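Protein Ta0487 (Thermoplasma acidophilum, PDB 3KBQ) is of unknown function but belongs to the CinA family, this piece being a probable molybdopterin-binding domain of the MoCF_biosynth type. Local coordinates at residues D47-G53 with D77-G83; A98-I102 with R115-I121; M101-Y106 with N130-P136. One frame throughout, in Å; residues are numbered along the deposited sequence.

Contact 1 of 3, residues D47-G53 with D77-G83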
ATOM      1  N   ASP B  47      -0.620   9.087  -8.891  1.00 25.25           N
ATOM      2  CA  ASP B  47      -0.317   9.216 -10.296  1.00 26.65           C
ATOM      3  C   ASP B  47       0.822  10.188 -10.481  1.00 26.28           C
ATOM      4  O   ASP B  47       0.610  11.333 -10.852  1.00 25.18           O
ATOM      5  CB  ASP B  47      -1.576   9.664 -11.059  1.00 26.06           C
ATOM      6  CG  ASP B  47      -2.693   8.639 -10.897  1.00 30.05           C
ATOM      7  OD1 ASP B  47      -2.502   7.526 -11.463  1.00 33.41           O
ATOM      8  OD2 ASP B  47      -3.680   8.890 -10.149  1.00 31.50           O
ATOM      9  N   ASP B  48       2.043   9.706 -10.302  1.00 24.96           N
ATOM     10  CA  ASP B  48       3.182  10.615 -10.217  1.00 25.11           C
ATOM     11  C   ASP B  48       4.427   9.808 -10.578  1.00 24.64           C
ATOM     12  O   ASP B  48       4.667   8.752  -9.940  1.00 21.97           O
ATOM     13  CB  ASP B  48       3.298  11.061  -8.754  1.00 26.20           C
ATOM     14  CG  ASP B  48       4.509  11.921  -8.506  1.00 29.58           C
ATOM     15  OD1 ASP B  48       4.282  13.107  -8.228  1.00 32.20           O
ATOM     16  OD2 ASP B  48       5.676  11.427  -8.623  1.00 31.49           O
ATOM     17  N   LEU B  49       5.216  10.295 -11.549  1.00 23.08           N
ATOM     18  CA  LEU B  49       6.328   9.481 -12.093  1.00 23.86           C
ATOM     19  C   LEU B  49       7.283   9.038 -11.030  1.00 23.01           C
ATOM     20  O   LEU B  49       7.655   7.884 -10.988  1.00 23.66           O
ATOM     21  CB  LEU B  49       7.140  10.212 -13.205  1.00 23.34           C
ATOM     22  CG  LEU B  49       6.330  10.462 -14.480  1.00 24.16           C
ATOM     23  CD1 LEU B  49       7.135  11.319 -15.499  1.00 23.14           C
ATOM     24  CD2 LEU B  49       5.851   9.168 -15.120  1.00 23.71           C
ATOM     25  N   ASP B  50       7.682   9.954 -10.168  1.00 23.58           N
ATOM     26  CA  ASP B  50       8.754   9.645  -9.244  1.00 23.85           C
ATOM     27  C   ASP B  50       8.222   8.686  -8.171  1.00 23.07           C
ATOM     28  O   ASP B  50       8.966   7.856  -7.691  1.00 23.00           O
ATOM     29  CB  ASP B  50       9.288  10.886  -8.565  1.00 22.50           C
ATOM     30  CG  ASP B  50      10.154  11.771  -9.478  1.00 27.92           C
ATOM     31  OD1 ASP B  50      10.544  11.363 -10.601  1.00 26.54           O
ATOM     32  OD2 ASP B  50      10.460  12.917  -9.036  1.00 25.26           O
ATOM     33  N   GLU B  51       6.952   8.827  -7.793  1.00 22.55           N
ATOM     34  CA  GLU B  51       6.385   7.987  -6.740  1.00 22.87           C
ATOM     35  C   GLU B  51       6.202   6.585  -7.256  1.00 22.62           C
ATOM     36  O   GLU B  51       6.425   5.600  -6.531  1.00 21.49           O
ATOM     37  CB  GLU B  51       5.009   8.523  -6.287  1.00 23.36           C
ATOM     38  CG  GLU B  51       5.118   9.881  -5.575  1.00 27.28           C
ATOM     39  CD  GLU B  51       5.780   9.738  -4.215  1.00 29.86           C
ATOM     40  OE1 GLU B  51       5.156   9.161  -3.304  1.00 29.47           O
ATOM     41  OE2 GLU B  51       6.947  10.170  -4.067  1.00 31.42           O
ATOM     42  N   ILE B  52       5.796   6.494  -8.516  1.00 22.51           N
ATOM     43  CA  ILE B  52       5.628   5.187  -9.183  1.00 21.56           C
ATOM     44  C   ILE B  52       6.984   4.496  -9.302  1.00 22.00           C
ATOM     45  O   ILE B  52       7.106   3.271  -9.014  1.00 21.34           O
ATOM     46  CB  ILE B  52       4.938   5.358 -10.591  1.00 20.50           C
ATOM     47  CG1 ILE B  52       3.436   5.687 -10.448  1.00 20.59           C
ATOM     48  CG2 ILE B  52       5.122   4.072 -11.479  1.00 20.14           C
ATOM     49  CD1 ILE B  52       2.870   6.504 -11.629  1.00 22.01           C
ATOM     50  N   GLY B  53       8.005   5.285  -9.685  1.00 20.90           N
ATOM     51  CA  GLY B  53       9.353   4.752  -9.820  1.00 21.81           C
ATOM     52  C   GLY B  53       9.865   4.197  -8.475  1.00 22.48           C
ATOM     53  O   GLY B  53      10.521   3.123  -8.440  1.00 21.39           O
ATOM     54  N   ASP B  77      -3.136  11.291 -17.247  1.00 26.06           N
ATOM     55  CA  ASP B  77      -3.043  10.923 -15.830  1.00 28.64           C
ATOM     56  C   ASP B  77      -2.544   9.479 -15.693  1.00 28.55           C
ATOM     57  O   ASP B  77      -2.098   9.079 -14.624  1.00 28.85           O
ATOM     58  CB  ASP B  77      -4.431  11.053 -15.160  1.00 29.75           C
ATOM     59  CG  ASP B  77      -4.355  11.207 -13.605  1.00 38.32           C
ATOM     60  OD1 ASP B  77      -3.519  11.997 -13.091  1.00 41.74           O
ATOM     61  OD2 ASP B  77      -5.155  10.538 -12.885  1.00 43.18           O
ATOM     62  N   ASP B  78      -2.632   8.696 -16.768  1.00 26.64           N
ATOM     63  CA  ASP B  78      -2.166   7.294 -16.725  1.00 26.56           C
ATOM     64  C   ASP B  78      -0.656   7.208 -17.027  1.00 25.80           C
ATOM     65  O   ASP B  78      -0.260   7.140 -18.209  1.00 25.78           O
ATOM     66  CB  ASP B  78      -2.977   6.426 -17.703  1.00 26.15           C
ATOM     67  CG  ASP B  78      -4.445   6.290 -17.284  1.00 28.82           C
ATOM     68  OD1 ASP B  78      -4.673   6.017 -16.098  1.00 29.94           O
ATOM     69  OD2 ASP B  78      -5.370   6.524 -18.118  1.00 30.83           O
ATOM     70  N   MET B  79       0.147   7.182 -15.956  1.00 24.27           N
ATOM     71  CA  MET B  79       1.609   7.415 -16.030  1.00 25.54           C
ATOM     72  C   MET B  79       2.456   6.195 -15.635  1.00 24.16           C
ATOM     73  O   MET B  79       3.657   6.339 -15.494  1.00 23.94           O
ATOM     74  CB  MET B  79       2.063   8.538 -15.053  1.00 24.15           C
ATOM     75  CG  MET B  79       1.319   9.858 -15.146  1.00 29.12           C
ATOM     76  SD  MET B  79       2.038  11.077 -14.009  1.00 18.09           S
ATOM     77  CE  MET B  79       3.221  11.558 -15.114  1.00 23.36           C
ATOM     78  N   THR B  80       1.834   5.033 -15.436  1.00 23.54           N
ATOM     79  CA  THR B  80       2.501   3.926 -14.760  1.00 22.57           C
ATOM     80  C   THR B  80       3.651   3.345 -15.613  1.00 23.24           C
ATOM     81  O   THR B  80       4.753   3.162 -15.106  1.00 22.29           O
ATOM     82  CB  THR B  80       1.510   2.839 -14.335  1.00 22.61           C
ATOM     83  OG1 THR B  80       0.599   3.408 -13.369  1.00 21.98           O
ATOM     84  CG2 THR B  80       2.257   1.602 -13.709  1.00 22.05           C
ATOM     85  N   VAL B  81       3.395   3.111 -16.898  1.00 22.60           N
ATOM     86  CA  VAL B  81       4.429   2.604 -17.815  1.00 23.69           C
ATOM     87  C   VAL B  81       5.641   3.528 -17.884  1.00 23.57           C
ATOM     88  O   VAL B  81       6.794   3.084 -17.777  1.00 24.03           O
ATOM     89  CB  VAL B  81       3.865   2.357 -19.267  1.00 24.54           C
ATOM     90  CG1 VAL B  81       5.012   1.855 -20.224  1.00 24.82           C
ATOM     91  CG2 VAL B  81       2.806   1.332 -19.188  1.00 24.10           C
ATOM     92  N   GLU B  82       5.383   4.813 -18.017  1.00 22.65           N
ATOM     93  CA  GLU B  82       6.477   5.765 -18.071  1.00 23.67           C
ATOM     94  C   GLU B  82       7.250   5.786 -16.742  1.00 23.09           C
ATOM     95  O   GLU B  82       8.479   5.881 -16.730  1.00 22.17           O
ATOM     96  CB  GLU B  82       5.946   7.166 -18.407  1.00 24.38           C
ATOM     97  CG  GLU B  82       7.060   8.201 -18.673  1.00 26.72           C
ATOM     98  CD  GLU B  82       6.528   9.588 -19.081  1.00 30.61           C
ATOM     99  OE1 GLU B  82       5.289   9.788 -19.237  1.00 30.25           O
ATOM    100  OE2 GLU B  82       7.361  10.491 -19.212  1.00 30.58           O
ATOM    101  N   GLY B  83       6.529   5.781 -15.622  1.00 22.82           N
ATOM    102  CA  GLY B  83       7.202   5.717 -14.311  1.00 21.79           C
ATOM    103  C   GLY B  83       8.072   4.472 -14.187  1.00 22.06           C
ATOM    104  O   GLY B  83       9.172   4.537 -13.660  1.00 21.47           O
TER
HETATM  105  O   HOH W   1      -0.404   6.856 -13.199  1.00 24.30           O

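Contact 2 of 3, residues A98-I102 with R115-I121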
ATOM      1  N   ALA B  98       1.528  -3.441 -30.507  1.00 35.49           N
ATOM      2  CA  ALA B  98       0.689  -2.739 -29.522  1.00 33.90           C
ATOM      3  C   ALA B  98      -0.132  -1.659 -30.241  1.00 32.91           C
ATOM      4  O   ALA B  98      -1.369  -1.615 -30.118  1.00 31.28           O
ATOM      5  CB  ALA B  98       1.552  -2.120 -28.417  1.00 33.39           C
ATOM      6  N   LEU B  99       0.565  -0.823 -31.023  1.00 31.50           N
ATOM      7  CA  LEU B  99      -0.096   0.267 -31.747  1.00 31.49           C
ATOM      8  C   LEU B  99      -1.226  -0.256 -32.662  1.00 32.47           C
ATOM      9  O   LEU B  99      -2.364   0.236 -32.609  1.00 30.69           O
ATOM     10  CB  LEU B  99       0.927   1.123 -32.535  1.00 30.18           C
ATOM     11  CG  LEU B  99       0.321   2.313 -33.315  1.00 29.67           C
ATOM     12  CD1 LEU B  99      -0.531   3.240 -32.413  1.00 24.72           C
ATOM     13  CD2 LEU B  99       1.405   3.107 -34.042  1.00 25.76           C
ATOM     14  N   ALA B 100      -0.890  -1.256 -33.485  1.00 33.91           N
ATOM     15  CA  ALA B 100      -1.888  -1.996 -34.269  1.00 35.88           C
ATOM     16  C   ALA B 100      -3.085  -2.517 -33.427  1.00 35.90           C
ATOM     17  O   ALA B 100      -4.229  -2.310 -33.809  1.00 37.06           O
ATOM     18  CB  ALA B 100      -1.223  -3.152 -35.045  1.00 35.25           C
ATOM     19  N   MET B 101      -2.822  -3.174 -32.298  1.00 37.53           N
ATOM     20  CA  MET B 101      -3.903  -3.604 -31.377  1.00 38.58           C
ATOM     21  C   MET B 101      -4.849  -2.407 -31.132  1.00 38.39           C
ATOM     22  O   MET B 101      -6.068  -2.482 -31.356  1.00 37.69           O
ATOM     23  CB  MET B 101      -3.353  -4.103 -30.030  1.00 40.07           C
ATOM     24  CG  MET B 101      -2.119  -5.088 -30.061  1.00 44.88           C
ATOM     25  SD  MET B 101      -1.693  -6.077 -28.535  1.00 56.38           S
ATOM     26  CE  MET B 101      -1.614  -4.903 -27.200  1.00 49.87           C
ATOM     27  N   ILE B 102      -4.260  -1.289 -30.690  1.00 37.49           N
ATOM     28  CA  ILE B 102      -5.027  -0.110 -30.295  1.00 35.86           C
ATOM     29  C   ILE B 102      -5.919   0.521 -31.386  1.00 36.17           C
ATOM     30  O   ILE B 102      -7.107   0.816 -31.137  1.00 35.65           O
ATOM     31  CB  ILE B 102      -4.118   0.931 -29.606  1.00 36.02           C
ATOM     32  CG1 ILE B 102      -3.628   0.338 -28.266  1.00 33.87           C
ATOM     33  CG2 ILE B 102      -4.910   2.245 -29.359  1.00 33.22           C
ATOM     34  CD1 ILE B 102      -2.312   0.847 -27.767  1.00 34.19           C
ATOM     35  N   ARG B 115      -4.105   8.509 -26.299  1.00 24.72           N
ATOM     36  CA  ARG B 115      -4.381   7.146 -26.761  1.00 25.02           C
ATOM     37  C   ARG B 115      -3.160   6.482 -27.418  1.00 25.45           C
ATOM     38  O   ARG B 115      -2.820   5.310 -27.047  1.00 24.35           O
ATOM     39  CB  ARG B 115      -5.586   7.089 -27.707  1.00 24.27           C
ATOM     40  CG  ARG B 115      -6.926   7.076 -26.961  1.00 27.09           C
ATOM     41  CD  ARG B 115      -8.135   7.220 -27.908  1.00 33.21           C
ATOM     42  NE  ARG B 115      -9.317   7.671 -27.168  1.00 37.18           N
ATOM     43  CZ  ARG B 115     -10.356   8.285 -27.725  1.00 40.86           C
ATOM     44  NH1 ARG B 115     -10.362   8.555 -29.035  1.00 41.77           N
ATOM     45  NH2 ARG B 115     -11.387   8.655 -26.981  1.00 41.57           N
ATOM     46  N   LEU B 116      -2.540   7.192 -28.378  1.00 23.91           N
ATOM     47  CA  LEU B 116      -1.318   6.760 -28.996  1.00 26.29           C
ATOM     48  C   LEU B 116      -0.305   6.341 -27.949  1.00 26.91           C
ATOM     49  O   LEU B 116       0.306   5.277 -28.108  1.00 26.53           O
ATOM     50  CB  LEU B 116      -0.697   7.869 -29.849  1.00 28.50           C
ATOM     51  CG  LEU B 116       0.669   7.590 -30.510  1.00 31.39           C
ATOM     52  CD1 LEU B 116       0.560   6.418 -31.508  1.00 32.68           C
ATOM     53  CD2 LEU B 116       1.178   8.845 -31.257  1.00 34.07           C
ATOM     54  N   LYS B 117      -0.141   7.151 -26.884  1.00 26.65           N
ATOM     55  CA  LYS B 117       0.930   6.894 -25.897  1.00 26.95           C
ATOM     56  C   LYS B 117       0.777   5.534 -25.217  1.00 27.55           C
ATOM     57  O   LYS B 117       1.760   5.012 -24.670  1.00 27.20           O
ATOM     58  CB  LYS B 117       1.141   8.057 -24.905  1.00 27.31           C
ATOM     59  CG  LYS B 117       0.140   8.153 -23.756  1.00 29.66           C
ATOM     60  CD  LYS B 117       0.671   7.438 -22.489  1.00 32.54           C
ATOM     61  CE  LYS B 117      -0.457   6.718 -21.671  1.00 37.24           C
ATOM     62  NZ  LYS B 117      -1.832   7.308 -21.812  1.00 33.35           N
ATOM     63  N   MET B 118      -0.419   4.931 -25.284  1.00 26.90           N
ATOM     64  CA  MET B 118      -0.593   3.571 -24.722  1.00 28.30           C
ATOM     65  C   MET B 118       0.233   2.502 -25.440  1.00 28.67           C
ATOM     66  O   MET B 118       0.416   1.406 -24.886  1.00 28.97           O
ATOM     67  CB  MET B 118      -2.082   3.108 -24.650  1.00 28.16           C
ATOM     68  CG  MET B 118      -2.968   3.824 -23.633  1.00 25.33           C
ATOM     69  SD  MET B 118      -4.714   3.273 -23.687  1.00 20.55           S
ATOM     70  CE  MET B 118      -5.092   3.208 -25.446  1.00 21.17           C
ATOM     71  N   ALA B 119       0.719   2.791 -26.651  1.00 30.31           N
ATOM     72  CA  ALA B 119       1.626   1.855 -27.348  1.00 31.64           C
ATOM     73  C   ALA B 119       3.107   2.062 -27.041  1.00 33.35           C
ATOM     74  O   ALA B 119       3.944   1.331 -27.573  1.00 33.51           O
ATOM     75  CB  ALA B 119       1.388   1.873 -28.880  1.00 31.80           C
ATOM     76  N   LYS B 120       3.440   3.075 -26.227  1.00 35.09           N
ATOM     77  CA  LYS B 120       4.841   3.420 -25.910  1.00 36.20           C
ATOM     78  C   LYS B 120       5.290   2.515 -24.748  1.00 37.38           C
ATOM     79  O   LYS B 120       4.639   2.453 -23.700  1.00 38.12           O
ATOM     80  CB  LYS B 120       4.968   4.921 -25.586  1.00 37.19           C
ATOM     81  CG  LYS B 120       5.020   5.906 -26.766  1.00 36.73           C
ATOM     82  CD  LYS B 120       6.500   6.096 -27.284  1.00 42.45           C
ATOM     83  CE  LYS B 120       6.856   7.552 -27.787  1.00 44.65           C
ATOM     84  NZ  LYS B 120       7.098   7.794 -29.305  1.00 42.53           N
ATOM     85  N   ILE B 121       6.365   1.761 -24.945  1.00 37.36           N
ATOM     86  CA  ILE B 121       6.725   0.656 -24.041  1.00 37.71           C
ATOM     87  C   ILE B 121       8.255   0.678 -23.934  1.00 37.16           C
ATOM     88  O   ILE B 121       8.896   1.046 -24.913  1.00 36.19           O
ATOM     89  CB  ILE B 121       6.234  -0.661 -24.681  1.00 37.64           C
ATOM     90  CG1 ILE B 121       4.854  -1.060 -24.158  1.00 39.91           C
ATOM     91  CG2 ILE B 121       7.147  -1.822 -24.472  1.00 41.18           C
ATOM     92  CD1 ILE B 121       4.155  -2.026 -25.158  1.00 39.71           C
TER

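Contact 3 of 3, residues M101-Y106 with N130-P136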
ATOM      1  N   MET B 101      -2.822  -3.174 -32.298  1.00 37.53           N
ATOM      2  CA  MET B 101      -3.903  -3.604 -31.377  1.00 38.58           C
ATOM      3  C   MET B 101      -4.849  -2.407 -31.132  1.00 38.39           C
ATOM      4  O   MET B 101      -6.068  -2.482 -31.356  1.00 37.69           O
ATOM      5  CB  MET B 101      -3.353  -4.103 -30.030  1.00 40.07           C
ATOM      6  CG  MET B 101      -2.119  -5.088 -30.061  1.00 44.88           C
ATOM      7  SD  MET B 101      -1.693  -6.077 -28.535  1.00 56.38           S
ATOM      8  CE  MET B 101      -1.614  -4.903 -27.200  1.00 49.87           C
ATOM      9  N   ILE B 102      -4.260  -1.289 -30.690  1.00 37.49           N
ATOM     10  CA  ILE B 102      -5.027  -0.110 -30.295  1.00 35.86           C
ATOM     11  C   ILE B 102      -5.919   0.521 -31.386  1.00 36.17           C
ATOM     12  O   ILE B 102      -7.107   0.816 -31.137  1.00 35.65           O
ATOM     13  CB  ILE B 102      -4.118   0.931 -29.606  1.00 36.02           C
ATOM     14  CG1 ILE B 102      -3.628   0.338 -28.266  1.00 33.87           C
ATOM     15  CG2 ILE B 102      -4.910   2.245 -29.359  1.00 33.22           C
ATOM     16  CD1 ILE B 102      -2.312   0.847 -27.767  1.00 34.19           C
ATOM     17  N   LYS B 103      -5.349   0.738 -32.570  1.00 36.16           N
ATOM     18  CA  LYS B 103      -6.085   1.296 -33.720  1.00 37.49           C
ATOM     19  C   LYS B 103      -7.275   0.414 -34.125  1.00 38.50           C
ATOM     20  O   LYS B 103      -8.348   0.918 -34.460  1.00 38.26           O
ATOM     21  CB  LYS B 103      -5.155   1.457 -34.927  1.00 36.53           C
ATOM     22  CG  LYS B 103      -4.254   2.660 -34.849  1.00 36.38           C
ATOM     23  CD  LYS B 103      -3.150   2.599 -35.913  1.00 35.29           C
ATOM     24  CE  LYS B 103      -2.332   3.885 -35.871  1.00 34.37           C
ATOM     25  NZ  LYS B 103      -1.171   3.865 -36.805  1.00 32.75           N
ATOM     26  N   LYS B 104      -7.055  -0.895 -34.085  1.00 40.10           N
ATOM     27  CA  LYS B 104      -8.107  -1.862 -34.359  1.00 43.03           C
ATOM     28  C   LYS B 104      -9.235  -1.687 -33.350  1.00 44.30           C
ATOM     29  O   LYS B 104     -10.388  -1.612 -33.727  1.00 44.87           O
ATOM     30  CB  LYS B 104      -7.541  -3.279 -34.298  1.00 43.08           C
ATOM     31  CG  LYS B 104      -8.114  -4.216 -35.353  1.00 45.98           C
ATOM     32  CD  LYS B 104      -8.324  -3.483 -36.702  1.00 48.85           C
ATOM     33  CE  LYS B 104      -8.454  -4.435 -37.881  1.00 49.80           C
ATOM     34  NZ  LYS B 104      -9.434  -5.521 -37.586  1.00 51.30           N
ATOM     35  N   LYS B 105      -8.894  -1.555 -32.072  1.00 45.62           N
ATOM     36  CA  LYS B 105      -9.916  -1.385 -31.032  1.00 47.27           C
ATOM     37  C   LYS B 105     -10.730  -0.114 -31.198  1.00 47.47           C
ATOM     38  O   LYS B 105     -11.932  -0.087 -30.911  1.00 47.76           O
ATOM     39  CB  LYS B 105      -9.287  -1.403 -29.647  1.00 47.30           C
ATOM     40  CG  LYS B 105      -8.999  -2.797 -29.136  1.00 49.45           C
ATOM     41  CD  LYS B 105      -8.267  -2.739 -27.821  1.00 50.50           C
ATOM     42  CE  LYS B 105      -8.068  -4.129 -27.227  1.00 53.09           C
ATOM     43  NZ  LYS B 105      -9.300  -4.620 -26.487  1.00 54.63           N
ATOM     44  N   TYR B 106     -10.082   0.943 -31.662  1.00 47.66           N
ATOM     45  CA  TYR B 106     -10.771   2.216 -31.778  1.00 48.29           C
ATOM     46  C   TYR B 106     -11.407   2.422 -33.148  1.00 48.85           C
ATOM     47  O   TYR B 106     -12.052   3.446 -33.371  1.00 49.17           O
ATOM     48  CB  TYR B 106      -9.818   3.378 -31.450  1.00 47.97           C
ATOM     49  CG  TYR B 106      -9.653   3.644 -29.970  1.00 47.21           C
ATOM     50  CD1 TYR B 106     -10.629   4.351 -29.263  1.00 46.45           C
ATOM     51  CD2 TYR B 106      -8.522   3.191 -29.274  1.00 45.24           C
ATOM     52  CE1 TYR B 106     -10.489   4.597 -27.902  1.00 45.58           C
ATOM     53  CE2 TYR B 106      -8.373   3.434 -27.897  1.00 44.61           C
ATOM     54  CZ  TYR B 106      -9.360   4.136 -27.229  1.00 44.81           C
ATOM     55  OH  TYR B 106      -9.237   4.409 -25.898  1.00 45.39           O
ATOM     56  N   ASN B 130      -5.382  -6.926 -24.256  1.00 33.98           N
ATOM     57  CA  ASN B 130      -6.471  -6.644 -23.354  1.00 34.63           C
ATOM     58  C   ASN B 130      -7.776  -6.867 -24.100  1.00 36.62           C
ATOM     59  O   ASN B 130      -8.250  -5.968 -24.780  1.00 36.53           O
ATOM     60  CB  ASN B 130      -6.368  -5.203 -22.858  1.00 33.96           C
ATOM     61  CG  ASN B 130      -7.396  -4.850 -21.808  1.00 33.78           C
ATOM     62  OD1 ASN B 130      -8.359  -5.598 -21.526  1.00 30.51           O
ATOM     63  ND2 ASN B 130      -7.209  -3.675 -21.224  1.00 33.04           N
ATOM     64  N   PRO B 131      -8.381  -8.057 -23.944  1.00 38.38           N
ATOM     65  CA  PRO B 131      -9.556  -8.349 -24.751  1.00 40.43           C
ATOM     66  C   PRO B 131     -10.791  -7.562 -24.308  1.00 41.88           C
ATOM     67  O   PRO B 131     -11.762  -7.484 -25.065  1.00 44.08           O
ATOM     68  CB  PRO B 131      -9.761  -9.855 -24.537  1.00 40.26           C
ATOM     69  CG  PRO B 131      -9.179 -10.151 -23.210  1.00 39.44           C
ATOM     70  CD  PRO B 131      -8.247  -8.999 -22.816  1.00 38.45           C
ATOM     71  N   VAL B 132     -10.735  -6.958 -23.121  1.00 42.46           N
ATOM     72  CA  VAL B 132     -11.867  -6.271 -22.505  1.00 42.25           C
ATOM     73  C   VAL B 132     -11.786  -4.766 -22.716  1.00 42.31           C
ATOM     74  O   VAL B 132     -12.776  -4.134 -23.081  1.00 43.26           O
ATOM     75  CB  VAL B 132     -11.911  -6.485 -20.948  1.00 43.01           C
ATOM     76  CG1 VAL B 132     -13.144  -5.799 -20.333  1.00 42.63           C
ATOM     77  CG2 VAL B 132     -11.810  -7.952 -20.557  1.00 42.30           C
ATOM     78  N   GLY B 133     -10.624  -4.172 -22.450  1.00 41.11           N
ATOM     79  CA  GLY B 133     -10.528  -2.719 -22.465  1.00 40.39           C
ATOM     80  C   GLY B 133      -9.509  -2.323 -23.495  1.00 40.20           C
ATOM     81  O   GLY B 133      -9.118  -3.140 -24.327  1.00 40.92           O
ATOM     82  N   THR B 134      -9.022  -1.093 -23.451  1.00 39.23           N
ATOM     83  CA  THR B 134      -8.110  -0.718 -24.528  1.00 38.06           C
ATOM     84  C   THR B 134      -6.611  -0.754 -24.184  1.00 37.11           C
ATOM     85  O   THR B 134      -5.804  -0.913 -25.095  1.00 37.45           O
ATOM     86  CB  THR B 134      -8.500   0.610 -25.200  1.00 38.59           C
ATOM     87  OG1 THR B 134      -8.595   1.639 -24.200  1.00 39.20           O
ATOM     88  CG2 THR B 134      -9.823   0.442 -25.941  1.00 38.47           C
ATOM     89  N   ALA B 135      -6.230  -0.594 -22.915  1.00 34.51           N
ATOM     90  CA  ALA B 135      -4.800  -0.555 -22.608  1.00 33.43           C
ATOM     91  C   ALA B 135      -4.204  -1.974 -22.539  1.00 32.14           C
ATOM     92  O   ALA B 135      -4.713  -2.811 -21.788  1.00 32.08           O
ATOM     93  CB  ALA B 135      -4.556   0.194 -21.310  1.00 32.85           C
ATOM     94  N   PRO B 136      -3.157  -2.257 -23.323  1.00 31.27           N
ATOM     95  CA  PRO B 136      -2.493  -3.553 -23.117  1.00 31.42           C
ATOM     96  C   PRO B 136      -1.897  -3.654 -21.691  1.00 31.80           C
ATOM     97  O   PRO B 136      -1.532  -2.620 -21.105  1.00 30.83           O
ATOM     98  CB  PRO B 136      -1.345  -3.537 -24.138  1.00 31.59           C
ATOM     99  CG  PRO B 136      -1.211  -2.137 -24.582  1.00 32.61           C
ATOM    100  CD  PRO B 136      -2.509  -1.452 -24.373  1.00 31.40           C
TER

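Contact 1 of 3, residues D47-G53 with D77-G83
The backbones of Leu49 and Gly83 come close, their CA atoms 4.5 Å apart, where the first turns of two helices meet. Toward the preceding loops the segments spread, Asp47 CA lying 6.3 Å from Met79 CA. Gly83 has no side chain, which lets Ile52 CG2 approach to 3.9 Å from Gly83 CA, while Leu49 CD2 rests over the same glycine's N. The side chains of Leu49 and Met79 cross at about a right angle. A bend at the last torsion of Met79 (chi3 85°) sets its methyl against the leucine branch point, CE to Leu49 CG a tight 3.4 Å. Helices 49-62 and 80-87 follow strands 38-45 and 65-69, which run parallel on either side of strand 5-11, so both start at the C-terminal edge of the parallel strands; Asp47, Ile52 and Thr80 touch Val11. Thr80 OG1 hydrogen-bonds Gly70 O in the glycine-rich loop after strand 65-69, which in MoCF-type domains probably helps form the pterin pocket. Asp48 is an N-cap, its OD2 accepting from Glu51 N at 3.0 Å and weakly from Asp50 N. With no direct hydrogen bond across, water 1 donates to Asp47 OD1 (2.8 Å) and accepts from Met79 N (2.8 Å). Asp47 OD2 and Asp77 OD2 stand 3.5 Å apart, carboxylate planes 52° from each other. A sulfate ion lies close to Asp47 and Asp78, and may mark a pocket.

Contact 2 of 3, residues A98-I102 with R115-I121
Leu99 and Ala119 mark the closest backbone approach, CA to CA 5.0 Å, between helix 96-106 and the chain leaving helix 113-116. Within the probable molybdopterin-binding domain, helix 96-106 here packs on the 3-10 segment 117-119 that links helix 113-116 to strand 120-121; that strand pairs with strand 93-94 in a small antiparallel sheet separate from the main one, backbone bonds joining Ala119 to Asp95 and Ile121 to Arg93. The turn is defined by three successive i to i+3 backbone bonds, from Met118 N to Arg115 O, Ala119 N to Leu116 O and Lys120 N to Lys117 O. This winding directs the Ala119 methyl at the helix, where CB lies 3.5 Å from Leu99 N and 4.0 Å from Ala98 CB. Ala119 thus allows the close approach, its methyl set against the Leu99 backbone with Ala98 beside it. Farther along, Ile102 reaches over the turn: with CG1 anti to its own carbonyl carbon (chi1 -66°), CD1 comes to 3.9 Å from Met118 CB and also meets the Ala119 methyl. The bent end of Met118 returns to touch Ile102 CG2 with its CE. No hydrogen bond crosses between the segments, and every side-chain pair is apolar. Leu111, in the connecting loop, touches both Leu99 and Ile102. At the Leu116 end of the contact, the leucine branches meet obliquely and tightly, with Leu99 CD1 only 3.5 Å from Leu116 CD1.

Contact 3 of 3, residues M101-Y106 with N130-P136
Lys105 runs out nearly straight through chi2 and chi3 and then turns at chi4 (-82°), which brings NZ up to two neighbouring carbonyl oxygens of the loop 130-136. NZ donates to Gly133 O at 2.6 Å, tilted 24° from that carbonyl plane, and to Asn130 O at 2.4 Å, a very short distance whose exact value is doubtful. The loop is the hairpin connection between antiparallel strands 125-128 and 137-142, also tied by the Cys125-Cys140 disulfide, and helix 96-106 packs against it. Asn130 shapes it: OD1 accepts from Val132 N and from Gly133 N (2.8 Å), both on one face of the amide, forming an Asx turn within a wider Asx motif, while ND2 donates to Ala135 O at 2.7 Å and to Glu156 in helix 154-163. One residue on from Lys105, Tyr106 crosses Thr134 at about a right angle, Thr134 CG2 lying obliquely to the ring and 3.9 Å from Tyr106 CE2; Thr134 OG1 donates only weakly to Tyr106 OH (3.3 Å). A separate apolar patch forms where Met101 CE presses on CB of the buried Pro136 at 3.4 Å. The Gly133 O bond, with Asn130 O a possible second, suggests dipolar stabilisation of a probably cationic ammonium.

In the fold
Contacts 2 and 3 share Met101 and Ile102 on helix 96-106 and have centres about 9 Å apart, so one helix holds both the turn at 115-121 and the loop at 130-136. Met118 lies at their seam, its SD 3.9 Å from Ala135 CB. Contact 2 is buried and its side-chain pairs are all apolar. Contact 3 is partly buried and mixes an apolar patch with lysine-to-carbonyl bonds. Contact 1, also partly buried, lies about 17 Å from contact 2 between centres and uses different helices beside the main sheet; its polar side is aspartates and a bridging water. It still touches contact 2, where Val81 CG1 lies 3.5 Å from Lys120 O, but not contact 3.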